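Local coordinates for putative transcriptional regulator protein (Vibrio parahaemolyticus, PDB 3ER6) that probably acts as an AraC-type, sequence-specific DNA-binding transcription factor, of which this chain holds the DJ-1/PfpI-like domain without the helix-turn-helix part, at residues N130-M134 against E148-M152; L78-G84 against I111-G117; H46-N52 against A67-F72. The protein carries 1 engineered substitution. All blocks are in the same frame, centred on the assembly; numbering follows the deposited sequence.

Contact 1: N130-M134 against E148-M152; sequences NKAVM and EIMLM
Asn-130 and Glu-148 bring the two flat groups of this contact together loosely, the amide and carboxylate planes standing 69° apart. The amide meets the other segment through its oxygen: Asn-130 OD1 lies 4.1 Å from Glu-148 CG, beside the aliphatic part of the glutamate and not against its carboxylate. Beyond this pair runs a short parallel ladder. Met-150 N donates to Asn-130 O (3.1 Å), Ala-132 N to Met-150 O (2.9 Å) and Met-152 N to Ala-132 O (2.8 Å), so Met-150 bonds with both its N and O, as does Ala-132. Water continues the seam, accepting from Met-134 N at 3.0 Å and probably donating to Met-152 O.

The two faces of the ladder differ in kind. On one, the extended chains of Lys-131 and Met-150 run side by side in the same direction, and Lys-131 CE comes within 4.1 Å of Met-150 SD. Met-152, folded at chi2 (-53°) and chi3, carries its sulfur back toward Lys-131 CD instead of reaching outward. On the other face the methyl of Ala-132 meets Ile-149 CG2 at 3.6 Å, while Leu-151 CD2 lies against the Val-133 to Met-134 peptide, 3.7 Å from Met-134 N.

This is a small beta-alpha-beta unit, its two strands joined through helix 136-145. Phe-142 of that helix covers Ala-132, Ile-149 and Leu-151; helix 117-124 packs on Val-133, Met-134 and Ile-149, and Leu-158 of strand 157-160 touches Lys-131, Val-133 and Met-152.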
ATOM      1  N   ASN A 130      -0.352  -9.513  26.762  1.00 36.91           N
ATOM      2  CA  ASN A 130      -1.763  -9.444  26.470  1.00 37.33           C
ATOM      3  C   ASN A 130      -2.298  -8.007  26.334  1.00 36.40           C
ATOM      4  O   ASN A 130      -3.410  -7.730  26.772  1.00 35.97           O
ATOM      5  CB  ASN A 130      -2.611 -10.210  27.508  1.00 37.57           C
ATOM      6  CG  ASN A 130      -2.747 -11.710  27.157  1.00 40.30           C
ATOM      7  OD1 ASN A 130      -3.487 -12.454  27.813  1.00 41.46           O
ATOM      8  ND2 ASN A 130      -1.997 -12.162  26.146  1.00 35.39           N
ATOM      9  N   LYS A 131      -1.556  -7.136  25.649  1.00 35.53           N
ATOM     10  CA  LYS A 131      -2.130  -5.853  25.221  1.00 35.26           C
ATOM     11  C   LYS A 131      -2.004  -5.655  23.707  1.00 34.47           C
ATOM     12  O   LYS A 131      -1.016  -6.064  23.112  1.00 34.53           O
ATOM     13  CB  LYS A 131      -1.458  -4.673  25.946  1.00 36.57           C
ATOM     14  CG  LYS A 131      -1.517  -4.822  27.461  1.00 37.63           C
ATOM     15  CD  LYS A 131      -0.727  -3.740  28.173  1.00 45.57           C
ATOM     16  CE  LYS A 131      -1.233  -3.618  29.627  1.00 49.91           C
ATOM     17  NZ  LYS A 131      -1.043  -2.237  30.178  1.00 56.05           N
ATOM     18  N   ALA A 132      -2.978  -5.012  23.081  1.00 34.00           N
ATOM     19  CA  ALA A 132      -2.910  -4.895  21.620  1.00 34.16           C
ATOM     20  C   ALA A 132      -3.486  -3.577  21.197  1.00 34.44           C
ATOM     21  O   ALA A 132      -3.955  -2.793  22.021  1.00 35.00           O
ATOM     22  CB  ALA A 132      -3.715  -6.030  20.944  1.00 35.32           C
ATOM     23  N   VAL A 133      -3.509  -3.386  19.889  1.00 33.99           N
ATOM     24  CA  VAL A 133      -4.150  -2.209  19.281  1.00 33.04           C
ATOM     25  C   VAL A 133      -5.077  -2.677  18.143  1.00 32.45           C
ATOM     26  O   VAL A 133      -4.810  -3.678  17.499  1.00 32.82           O
ATOM     27  CB  VAL A 133      -3.052  -1.237  18.731  1.00 32.34           C
ATOM     28  CG1 VAL A 133      -2.203  -0.681  19.890  1.00 30.64           C
ATOM     29  CG2 VAL A 133      -2.140  -1.947  17.663  1.00 28.35           C
ATOM     30  N   MET A 134      -6.173  -1.971  17.878  1.00 31.92           N
ATOM     31  CA  MET A 134      -6.919  -2.282  16.663  1.00 32.13           C
ATOM     32  C   MET A 134      -7.585  -1.005  16.226  1.00 33.83           C
ATOM     33  O   MET A 134      -7.853  -0.143  17.096  1.00 34.81           O
ATOM     34  CB  MET A 134      -7.938  -3.408  16.900  1.00 31.54           C
ATOM     35  CG  MET A 134      -8.801  -3.814  15.678  1.00 31.01           C
ATOM     36  SD  MET A 134      -7.943  -4.162  14.063  1.00 20.77           S
ATOM     37  CE  MET A 134      -6.747  -5.305  14.611  1.00 26.17           C
ATOM     38  N   GLU A 148      -9.772 -10.943  26.833  1.00 37.02           N
ATOM     39  CA  GLU A 148      -8.623 -10.966  27.770  1.00 37.80           C
ATOM     40  C   GLU A 148      -7.446 -10.098  27.310  1.00 38.21           C
ATOM     41  O   GLU A 148      -6.469  -9.924  28.034  1.00 37.47           O
ATOM     42  CB  GLU A 148      -8.139 -12.406  27.993  1.00 38.65           C
ATOM     43  CG  GLU A 148      -7.409 -13.115  26.798  1.00 39.84           C
ATOM     44  CD  GLU A 148      -8.323 -13.596  25.662  1.00 41.95           C
ATOM     45  OE1 GLU A 148      -9.563 -13.337  25.701  1.00 39.93           O
ATOM     46  OE2 GLU A 148      -7.787 -14.233  24.713  1.00 39.63           O
ATOM     47  N   ILE A 149      -7.541  -9.574  26.094  1.00 37.80           N
ATOM     48  CA  ILE A 149      -6.499  -8.681  25.589  1.00 37.68           C
ATOM     49  C   ILE A 149      -6.969  -7.220  25.733  1.00 38.53           C
ATOM     50  O   ILE A 149      -8.015  -6.836  25.217  1.00 41.01           O
ATOM     51  CB  ILE A 149      -6.106  -9.008  24.140  1.00 37.51           C
ATOM     52  CG1 ILE A 149      -5.632 -10.469  24.046  1.00 34.49           C
ATOM     53  CG2 ILE A 149      -5.019  -7.983  23.633  1.00 36.55           C
ATOM     54  CD1 ILE A 149      -5.329 -10.965  22.617  1.00 33.05           C
ATOM     55  N   MET A 150      -6.222  -6.419  26.466  1.00 37.58           N
ATOM     56  CA  MET A 150      -6.579  -5.023  26.616  1.00 38.94           C
ATOM     57  C   MET A 150      -6.203  -4.235  25.370  1.00 37.52           C
ATOM     58  O   MET A 150      -5.043  -4.230  24.982  1.00 37.79           O
ATOM     59  CB  MET A 150      -5.830  -4.437  27.807  1.00 38.47           C
ATOM     60  CG  MET A 150      -6.244  -2.989  28.237  1.00 45.98           C
ATOM     61  SD  MET A 150      -5.127  -2.394  29.572  1.00 51.64           S
ATOM     62  CE  MET A 150      -5.429  -0.632  29.460  1.00 54.65           C
ATOM     63  N   LEU A 151      -7.164  -3.549  24.760  1.00 37.77           N
ATOM     64  CA  LEU A 151      -6.869  -2.653  23.639  1.00 38.22           C
ATOM     65  C   LEU A 151      -6.369  -1.299  24.144  1.00 40.18           C
ATOM     66  O   LEU A 151      -7.020  -0.650  25.004  1.00 41.19           O
ATOM     67  CB  LEU A 151      -8.108  -2.441  22.777  1.00 37.06           C
ATOM     68  CG  LEU A 151      -8.553  -3.564  21.846  1.00 37.07           C
ATOM     69  CD1 LEU A 151      -9.812  -3.098  21.060  1.00 36.95           C
ATOM     70  CD2 LEU A 151      -7.374  -3.927  20.829  1.00 33.00           C
ATOM     71  N   MET A 152      -5.243  -0.857  23.608  1.00 40.73           N
ATOM     72  CA  MET A 152      -4.654   0.392  24.003  1.00 41.14           C
ATOM     73  C   MET A 152      -5.241   1.411  23.055  1.00 42.57           C
ATOM     74  O   MET A 152      -4.781   1.585  21.926  1.00 41.91           O
ATOM     75  CB  MET A 152      -3.156   0.291  23.886  1.00 41.02           C
ATOM     76  CG  MET A 152      -2.606  -0.832  24.755  1.00 42.11           C
ATOM     77  SD  MET A 152      -3.130  -0.770  26.515  1.00 38.87           S
ATOM     78  CE  MET A 152      -2.065   0.542  27.012  1.00 36.57           C
TER
HETATM   79  O   HOH W   1      -5.151  -8.112  29.701  1.00 60.70           O
HETATM   80  O   HOH W   2      -6.195   0.443  19.662  1.00 36.50           O

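Contact 2: L78-G84 against I111-G117; sequences LIIGSIG and IVAIDTG
Ile-111 opens the parallel pairing by laying its CG2 methyl obliquely against Ile-80 CD1, 3.8 Å away. Val-112 then bonds through both backbone atoms: its N donates to Leu-78 O at 2.8 Å, and its O accepts from Ile-80 N. Ala-113 pairs with Ile-80 in register, and Ile-114 closes the ladder with its N on Ile-80 O (3.1 Å). Its CD1 reaches Ile-79 CG2 on the face shared with Val-112.

Asp-115, with phi at +60°, turns the chain sharply into the type II' turn from Ile-114 to Gly-117. This is consistent with the nucleophile elbow of the DJ-1/PfpI family, where a cysteine is usual. Asp-115 OD2 receives Ser-82 OG at 2.9 Å from above the carboxylate plane, and Asp-115 OD1 is hydrogen-bonded to His-135 NE2. Thr-116 OG1 accepts from Ile-83 N (2.8 Å) and donates to an in-plane lone pair of Gly-84 O (3.0 Å). Gly-117, lacking a side chain, sets its CA close against the carbonyls of Ile-80 and Gly-81.

Both hydroxyls thus act as donor and acceptor at once, since Ser-82 OG also takes Gly-84 N in an ST turn; such two-sided bonding limits their rotation and probably helps to hold the turn in shape.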
ATOM      1  N   LEU A  78       9.043 -11.625  10.068  1.00 29.29           N
ATOM      2  CA  LEU A  78       7.849 -12.165   9.419  1.00 29.43           C
ATOM      3  C   LEU A  78       6.788 -11.075   9.464  1.00 29.11           C
ATOM      4  O   LEU A  78       6.491 -10.579  10.548  1.00 30.32           O
ATOM      5  CB  LEU A  78       7.348 -13.464  10.094  1.00 28.54           C
ATOM      6  CG  LEU A  78       5.952 -13.984   9.644  1.00 30.57           C
ATOM      7  CD1 LEU A  78       5.947 -14.590   8.210  1.00 25.65           C
ATOM      8  CD2 LEU A  78       5.303 -15.011  10.623  1.00 30.41           C
ATOM      9  N   ILE A  79       6.211 -10.702   8.315  1.00 27.38           N
ATOM     10  CA  ILE A  79       5.048  -9.808   8.319  1.00 28.06           C
ATOM     11  C   ILE A  79       3.783 -10.629   8.078  1.00 27.94           C
ATOM     12  O   ILE A  79       3.722 -11.460   7.167  1.00 28.18           O
ATOM     13  CB  ILE A  79       5.170  -8.710   7.231  1.00 27.02           C
ATOM     14  CG1 ILE A  79       6.513  -8.029   7.384  1.00 28.94           C
ATOM     15  CG2 ILE A  79       3.965  -7.687   7.300  1.00 26.98           C
ATOM     16  CD1 ILE A  79       6.787  -7.023   6.325  1.00 29.01           C
ATOM     17  N   ILE A  80       2.793 -10.421   8.929  1.00 26.30           N
ATOM     18  CA  ILE A  80       1.528 -11.063   8.738  1.00 26.39           C
ATOM     19  C   ILE A  80       0.567  -9.978   8.327  1.00 26.43           C
ATOM     20  O   ILE A  80       0.229  -9.056   9.122  1.00 25.91           O
ATOM     21  CB  ILE A  80       1.037 -11.729  10.027  1.00 25.78           C
ATOM     22  CG1 ILE A  80       2.071 -12.781  10.526  1.00 28.66           C
ATOM     23  CG2 ILE A  80      -0.377 -12.266   9.865  1.00 23.64           C
ATOM     24  CD1 ILE A  80       1.711 -13.236  11.972  1.00 32.94           C
ATOM     25  N   GLY A  81       0.135 -10.045   7.066  1.00 26.69           N
ATOM     26  CA  GLY A  81      -0.824  -9.019   6.573  1.00 25.32           C
ATOM     27  C   GLY A  81      -2.285  -9.208   6.996  1.00 27.50           C
ATOM     28  O   GLY A  81      -2.634 -10.105   7.775  1.00 26.44           O
ATOM     29  N   SER A  82      -3.161  -8.367   6.421  1.00 26.25           N
ATOM     30  CA  SER A  82      -4.600  -8.404   6.626  1.00 28.45           C
ATOM     31  C   SER A  82      -5.235  -9.759   6.357  1.00 29.31           C
ATOM     32  O   SER A  82      -4.874 -10.491   5.413  1.00 28.66           O
ATOM     33  CB  SER A  82      -5.282  -7.353   5.725  1.00 27.67           C
ATOM     34  OG  SER A  82      -6.641  -7.260   6.079  1.00 31.03           O
ATOM     35  N   ILE A  83      -6.212 -10.098   7.197  1.00 29.60           N
ATOM     36  CA  ILE A  83      -7.023 -11.264   6.914  1.00 29.69           C
ATOM     37  C   ILE A  83      -8.411 -10.867   6.472  1.00 30.39           C
ATOM     38  O   ILE A  83      -9.301 -11.719   6.366  1.00 32.03           O
ATOM     39  CB  ILE A  83      -7.042 -12.313   8.114  1.00 30.69           C
ATOM     40  CG1 ILE A  83      -7.610 -11.705   9.428  1.00 29.08           C
ATOM     41  CG2 ILE A  83      -5.641 -12.900   8.358  1.00 29.18           C
ATOM     42  CD1 ILE A  83      -7.931 -12.840  10.537  1.00 27.61           C
ATOM     43  N   GLY A  84      -8.600  -9.574   6.218  1.00 30.54           N
ATOM     44  CA  GLY A  84      -9.950  -9.031   5.934  1.00 33.00           C
ATOM     45  C   GLY A  84     -10.848  -9.157   7.173  1.00 33.58           C
ATOM     46  O   GLY A  84     -10.410  -8.906   8.276  1.00 33.36           O
ATOM     47  N   ILE A 111       8.073 -10.506  14.664  1.00 31.39           N
ATOM     48  CA  ILE A 111       6.743 -10.764  14.103  1.00 31.11           C
ATOM     49  C   ILE A 111       6.020  -9.424  13.979  1.00 31.30           C
ATOM     50  O   ILE A 111       5.718  -8.726  14.978  1.00 32.46           O
ATOM     51  CB  ILE A 111       5.882 -11.728  14.968  1.00 31.96           C
ATOM     52  CG1 ILE A 111       6.657 -12.979  15.438  1.00 29.22           C
ATOM     53  CG2 ILE A 111       4.537 -12.110  14.283  1.00 30.16           C
ATOM     54  CD1 ILE A 111       7.178 -13.917  14.250  1.00 32.89           C
ATOM     55  N   VAL A 112       5.700  -9.044  12.749  1.00 30.19           N
ATOM     56  CA  VAL A 112       5.100  -7.726  12.510  1.00 29.52           C
ATOM     57  C   VAL A 112       3.707  -8.001  11.970  1.00 30.65           C
ATOM     58  O   VAL A 112       3.568  -8.646  10.920  1.00 30.98           O
ATOM     59  CB  VAL A 112       5.892  -6.914  11.421  1.00 29.37           C
ATOM     60  CG1 VAL A 112       5.207  -5.543  11.225  1.00 30.65           C
ATOM     61  CG2 VAL A 112       7.411  -6.743  11.785  1.00 29.29           C
ATOM     62  N   ALA A 113       2.675  -7.558  12.677  1.00 29.42           N
ATOM     63  CA  ALA A 113       1.307  -7.872  12.310  1.00 29.89           C
ATOM     64  C   ALA A 113       0.632  -6.548  12.010  1.00 30.25           C
ATOM     65  O   ALA A 113       0.709  -5.623  12.835  1.00 29.12           O
ATOM     66  CB  ALA A 113       0.556  -8.591  13.473  1.00 28.59           C
ATOM     67  N   ILE A 114      -0.003  -6.453  10.826  1.00 30.42           N
ATOM     68  CA  ILE A 114      -0.601  -5.211  10.346  1.00 29.38           C
ATOM     69  C   ILE A 114      -2.074  -5.416  10.056  1.00 29.78           C
ATOM     70  O   ILE A 114      -2.445  -6.500   9.547  1.00 27.00           O
ATOM     71  CB  ILE A 114       0.216  -4.676   9.060  1.00 29.06           C
ATOM     72  CG1 ILE A 114       0.127  -5.637   7.880  1.00 29.78           C
ATOM     73  CG2 ILE A 114       1.731  -4.533   9.415  1.00 28.87           C
ATOM     74  CD1 ILE A 114       0.826  -5.088   6.594  1.00 31.17           C
ATOM     75  N   ASP A 115      -2.928  -4.417  10.396  1.00 28.59           N
ATOM     76  CA  ASP A 115      -4.324  -4.492  10.098  1.00 29.10           C
ATOM     77  C   ASP A 115      -4.841  -5.742  10.843  1.00 28.94           C
ATOM     78  O   ASP A 115      -4.345  -6.051  11.940  1.00 27.68           O
ATOM     79  CB  ASP A 115      -4.571  -4.580   8.575  1.00 30.30           C
ATOM     80  CG  ASP A 115      -6.071  -4.324   8.170  1.00 37.25           C
ATOM     81  OD1 ASP A 115      -6.936  -3.960   9.003  1.00 42.61           O
ATOM     82  OD2 ASP A 115      -6.378  -4.477   6.989  1.00 44.06           O
ATOM     83  N   THR A 116      -5.807  -6.447  10.269  1.00 28.02           N
ATOM     84  CA  THR A 116      -6.378  -7.653  10.952  1.00 29.29           C
ATOM     85  C   THR A 116      -5.391  -8.856  11.119  1.00 29.10           C
ATOM     86  O   THR A 116      -5.701  -9.829  11.790  1.00 30.91           O
ATOM     87  CB  THR A 116      -7.719  -8.106  10.345  1.00 29.91           C
ATOM     88  OG1 THR A 116      -7.575  -8.401   8.957  1.00 30.30           O
ATOM     89  CG2 THR A 116      -8.770  -7.006  10.514  1.00 30.32           C
ATOM     90  N   GLY A 117      -4.219  -8.786  10.508  1.00 28.01           N
ATOM     91  CA  GLY A 117      -3.084  -9.683  10.895  1.00 27.22           C
ATOM     92  C   GLY A 117      -2.903  -9.670  12.411  1.00 29.33           C
ATOM     93  O   GLY A 117      -2.397 -10.666  13.010  1.00 28.62           O
TER

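Contact 3: H46-N52 against A67-F72; sequences HVVTPNN and AQWQSF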
ATOM      1  N   HIS A  46      10.298 -11.922   0.552  1.00 29.29           N
ATOM      2  CA  HIS A  46       9.484 -12.927  -0.147  1.00 28.80           C
ATOM      3  C   HIS A  46       8.041 -12.779   0.245  1.00 28.51           C
ATOM      4  O   HIS A  46       7.737 -12.833   1.430  1.00 30.61           O
ATOM      5  CB  HIS A  46       9.936 -14.381   0.198  1.00 28.59           C
ATOM      6  CG  HIS A  46      11.419 -14.593   0.112  1.00 27.63           C
ATOM      7  ND1 HIS A  46      12.024 -15.111  -1.007  1.00 32.15           N
ATOM      8  CD2 HIS A  46      12.417 -14.336   1.001  1.00 29.97           C
ATOM      9  CE1 HIS A  46      13.329 -15.173  -0.815  1.00 34.82           C
ATOM     10  NE2 HIS A  46      13.596 -14.718   0.401  1.00 34.60           N
ATOM     11  N   VAL A  47       7.160 -12.580  -0.731  1.00 26.76           N
ATOM     12  CA  VAL A  47       5.731 -12.737  -0.472  1.00 27.50           C
ATOM     13  C   VAL A  47       5.327 -14.209  -0.547  1.00 26.69           C
ATOM     14  O   VAL A  47       5.668 -14.911  -1.510  1.00 28.76           O
ATOM     15  CB  VAL A  47       4.888 -11.879  -1.459  1.00 28.36           C
ATOM     16  CG1 VAL A  47       3.422 -12.200  -1.355  1.00 27.09           C
ATOM     17  CG2 VAL A  47       5.168 -10.340  -1.193  1.00 27.50           C
ATOM     18  N   VAL A  48       4.595 -14.664   0.450  1.00 25.51           N
ATOM     19  CA  VAL A  48       4.004 -16.016   0.482  1.00 27.44           C
ATOM     20  C   VAL A  48       2.514 -15.961   0.791  1.00 27.18           C
ATOM     21  O   VAL A  48       2.036 -14.995   1.406  1.00 29.63           O
ATOM     22  CB  VAL A  48       4.693 -16.967   1.522  1.00 27.73           C
ATOM     23  CG1 VAL A  48       6.152 -17.200   1.095  1.00 27.73           C
ATOM     24  CG2 VAL A  48       4.569 -16.395   2.956  1.00 27.78           C
ATOM     25  N   THR A  49       1.775 -16.954   0.312  1.00 27.27           N
ATOM     26  CA  THR A  49       0.344 -16.989   0.520  1.00 28.26           C
ATOM     27  C   THR A  49       0.004 -18.266   1.276  1.00 29.08           C
ATOM     28  O   THR A  49       0.749 -19.256   1.240  1.00 28.35           O
ATOM     29  CB  THR A  49      -0.439 -16.911  -0.804  1.00 28.97           C
ATOM     30  OG1 THR A  49      -0.262 -18.153  -1.518  1.00 26.21           O
ATOM     31  CG2 THR A  49       0.006 -15.627  -1.686  1.00 26.19           C
ATOM     32  N   PRO A  50      -1.117 -18.250   2.005  1.00 31.06           N
ATOM     33  CA  PRO A  50      -1.403 -19.340   2.930  1.00 32.15           C
ATOM     34  C   PRO A  50      -1.441 -20.740   2.316  1.00 32.85           C
ATOM     35  O   PRO A  50      -1.050 -21.712   3.005  1.00 32.39           O
ATOM     36  CB  PRO A  50      -2.770 -18.974   3.544  1.00 33.32           C
ATOM     37  CG  PRO A  50      -2.946 -17.491   3.301  1.00 34.15           C
ATOM     38  CD  PRO A  50      -2.185 -17.218   1.965  1.00 31.24           C
ATOM     39  N   ASN A  51      -1.902 -20.848   1.071  1.00 31.93           N
ATOM     40  CA  ASN A  51      -1.966 -22.128   0.361  1.00 34.44           C
ATOM     41  C   ASN A  51      -0.947 -22.127  -0.782  1.00 33.16           C
ATOM     42  O   ASN A  51      -0.971 -22.997  -1.656  1.00 35.25           O
ATOM     43  CB  ASN A  51      -3.401 -22.314  -0.194  1.00 34.29           C
ATOM     44  CG  ASN A  51      -3.873 -21.073  -1.032  1.00 38.77           C
ATOM     45  OD1 ASN A  51      -3.129 -20.067  -1.220  1.00 36.41           O
ATOM     46  ND2 ASN A  51      -5.107 -21.147  -1.540  1.00 40.19           N
ATOM     47  N   ASN A  52      -0.038 -21.159  -0.777  1.00 31.38           N
ATOM     48  CA  ASN A  52       0.959 -20.997  -1.863  1.00 30.30           C
ATOM     49  C   ASN A  52       0.304 -20.875  -3.251  1.00 31.30           C
ATOM     50  O   ASN A  52       0.962 -21.160  -4.302  1.00 32.59           O
ATOM     51  CB  ASN A  52       2.007 -22.146  -1.834  1.00 30.11           C
ATOM     52  CG  ASN A  52       2.672 -22.295  -0.464  1.00 31.23           C
ATOM     53  OD1 ASN A  52       3.244 -21.336   0.040  1.00 29.94           O
ATOM     54  ND2 ASN A  52       2.617 -23.505   0.134  1.00 31.86           N
ATOM     55  N   ALA A  67       7.824 -18.296  -3.965  1.00 29.79           N
ATOM     56  CA  ALA A  67       8.329 -19.120  -2.879  1.00 29.93           C
ATOM     57  C   ALA A  67       7.124 -19.647  -2.127  1.00 30.19           C
ATOM     58  O   ALA A  67       6.058 -19.008  -2.142  1.00 29.17           O
ATOM     59  CB  ALA A  67       9.236 -18.278  -1.985  1.00 28.69           C
ATOM     60  N   GLN A  68       7.292 -20.810  -1.483  1.00 29.41           N
ATOM     61  CA  GLN A  68       6.286 -21.406  -0.569  1.00 29.68           C
ATOM     62  C   GLN A  68       6.664 -21.101   0.890  1.00 29.85           C
ATOM     63  O   GLN A  68       7.853 -21.093   1.228  1.00 30.00           O
ATOM     64  CB  GLN A  68       6.214 -22.933  -0.801  1.00 30.63           C
ATOM     65  CG  GLN A  68       5.714 -23.282  -2.212  1.00 30.68           C
ATOM     66  CD  GLN A  68       5.350 -24.758  -2.373  1.00 36.75           C
ATOM     67  OE1 GLN A  68       6.064 -25.599  -1.854  1.00 35.96           O
ATOM     68  NE2 GLN A  68       4.244 -25.070  -3.101  1.00 31.38           N
ATOM     69  N   TRP A  69       5.672 -20.835   1.738  1.00 29.04           N
ATOM     70  CA  TRP A  69       5.972 -20.520   3.147  1.00 29.48           C
ATOM     71  C   TRP A  69       6.737 -21.657   3.838  1.00 29.85           C
ATOM     72  O   TRP A  69       7.595 -21.390   4.699  1.00 29.99           O
ATOM     73  CB  TRP A  69       4.717 -20.126   3.924  1.00 27.70           C
ATOM     74  CG  TRP A  69       3.600 -21.167   4.083  1.00 27.35           C
ATOM     75  CD1 TRP A  69       2.467 -21.296   3.315  1.00 25.47           C
ATOM     76  CD2 TRP A  69       3.516 -22.201   5.079  1.00 28.64           C
ATOM     77  NE1 TRP A  69       1.707 -22.330   3.766  1.00 28.91           N
ATOM     78  CE2 TRP A  69       2.309 -22.901   4.852  1.00 27.48           C
ATOM     79  CE3 TRP A  69       4.340 -22.585   6.147  1.00 24.34           C
ATOM     80  CZ2 TRP A  69       1.891 -23.967   5.673  1.00 30.22           C
ATOM     81  CZ3 TRP A  69       3.941 -23.657   6.954  1.00 29.86           C
ATOM     82  CH2 TRP A  69       2.753 -24.353   6.691  1.00 30.46           C
ATOM     83  N   GLN A  70       6.462 -22.895   3.424  1.00 31.53           N
ATOM     84  CA  GLN A  70       7.117 -24.087   3.993  1.00 32.56           C
ATOM     85  C   GLN A  70       8.622 -24.117   3.697  1.00 33.20           C
ATOM     86  O   GLN A  70       9.368 -24.764   4.405  1.00 33.82           O
ATOM     87  CB  GLN A  70       6.466 -25.424   3.504  1.00 31.26           C
ATOM     88  CG  GLN A  70       5.061 -25.715   3.934  1.00 33.20           C
ATOM     89  CD  GLN A  70       4.026 -25.176   2.969  1.00 30.81           C
ATOM     90  OE1 GLN A  70       4.328 -24.242   2.194  1.00 34.50           O
ATOM     91  NE2 GLN A  70       2.775 -25.702   3.039  1.00 31.30           N
ATOM     92  N   SER A  71       9.107 -23.383   2.693  1.00 33.65           N
ATOM     93  CA  SER A  71      10.562 -23.351   2.453  1.00 33.96           C
ATOM     94  C   SER A  71      11.353 -22.509   3.453  1.00 33.99           C
ATOM     95  O   SER A  71      12.579 -22.470   3.379  1.00 33.68           O
ATOM     96  CB  SER A  71      10.868 -22.827   1.041  1.00 34.17           C
ATOM     97  OG  SER A  71      10.218 -23.621   0.071  1.00 37.84           O
ATOM     98  N   PHE A  72      10.681 -21.814   4.362  1.00 33.72           N
ATOM     99  CA  PHE A  72      11.364 -20.923   5.285  1.00 35.60           C
ATOM    100  C   PHE A  72      11.379 -21.500   6.695  1.00 36.80           C
ATOM    101  O   PHE A  72      10.363 -21.549   7.346  1.00 39.16           O
ATOM    102  CB  PHE A  72      10.749 -19.494   5.234  1.00 34.42           C
ATOM    103  CG  PHE A  72      10.836 -18.868   3.858  1.00 32.05           C
ATOM    104  CD1 PHE A  72      12.030 -18.372   3.382  1.00 29.31           C
ATOM    105  CD2 PHE A  72       9.728 -18.811   3.030  1.00 30.93           C
ATOM    106  CE1 PHE A  72      12.151 -17.856   2.096  1.00 35.79           C
ATOM    107  CE2 PHE A  72       9.813 -18.270   1.763  1.00 31.16           C
ATOM    108  CZ  PHE A  72      11.010 -17.796   1.263  1.00 30.94           C
TER
HETATM  109  O   HOH W   3       3.406 -18.777  -1.221  1.00 25.54           O
HETATM  110  O   HOH W   4       2.600 -23.374  -4.810  1.00 31.83           O
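Asn-52 reaches the facing loop with both ends of its amide. OD1 accepts from Trp-69 N at 3.0 Å, and ND2 donates to Gln-70 OE1 (2.8 Å), in the plane of that carbonyl and on a lone pair. The indole adds a third bond, Trp-69 NE1 to Pro-50 O at 2.9 Å, bent and approaching 49° above the carbonyl plane. At the other end Phe-72 CZ sits over one face of the His-46 imidazole toward its rim, 3.4 Å from His-46 CG, with the rings inclined at 47°. Between these ends Val-48 packs its CG2 3.9 Å from Trp-69 CB and turns CG1 toward Phe-72.

The contact fastens strand 43-48, the parallel strand that is outermost within this chain in the mixed central sheet, and the type I turn that follows it, from Thr-49 to Asn-52, to a 3-10 segment on the way to strand 77-80.

That turn, closed by Asn-52 N on Thr-49 O, carries the asparagine to the loop, and a water bonded to Thr-49 N, Asn-52 OD1 (2.9 Å) and Ala-67 O steadies the amide oxygen. Gln-70 folds back at chi2 (90°), putting its own amide over the centre of one indole face. Farther out, Trp-100 meets the Trp-69 ring and donates through NE1 to Phe-72 O, while Val-47 makes backbone hydrogen bonds to the second subunit and packs on its Ile-61.

How the contacts relate
Along the chain contact 3 closes before contact 2 opens, and contact 2 before contact 1. Contacts 2 and 3 both reach the same mixed sheet, their centres 15 Å apart, with strand 9-14 lying between strands 43-48 and 77-80 and helix 95-106 packing on both contacts. Contact 1 lies outside that sheet, on the opposite side of the chain's centre from contact 3, about 29 Å between centres. It touches contact 2 directly, Met-134 CE resting 3.7 Å from Asp-115 O, and shares helix 117-124 with it. His-135, the residue after segment 130-134, hydrogen-bonds to Asp-115, so contact 1 borders the probable elbow, whereas contact 3 faces the second subunit.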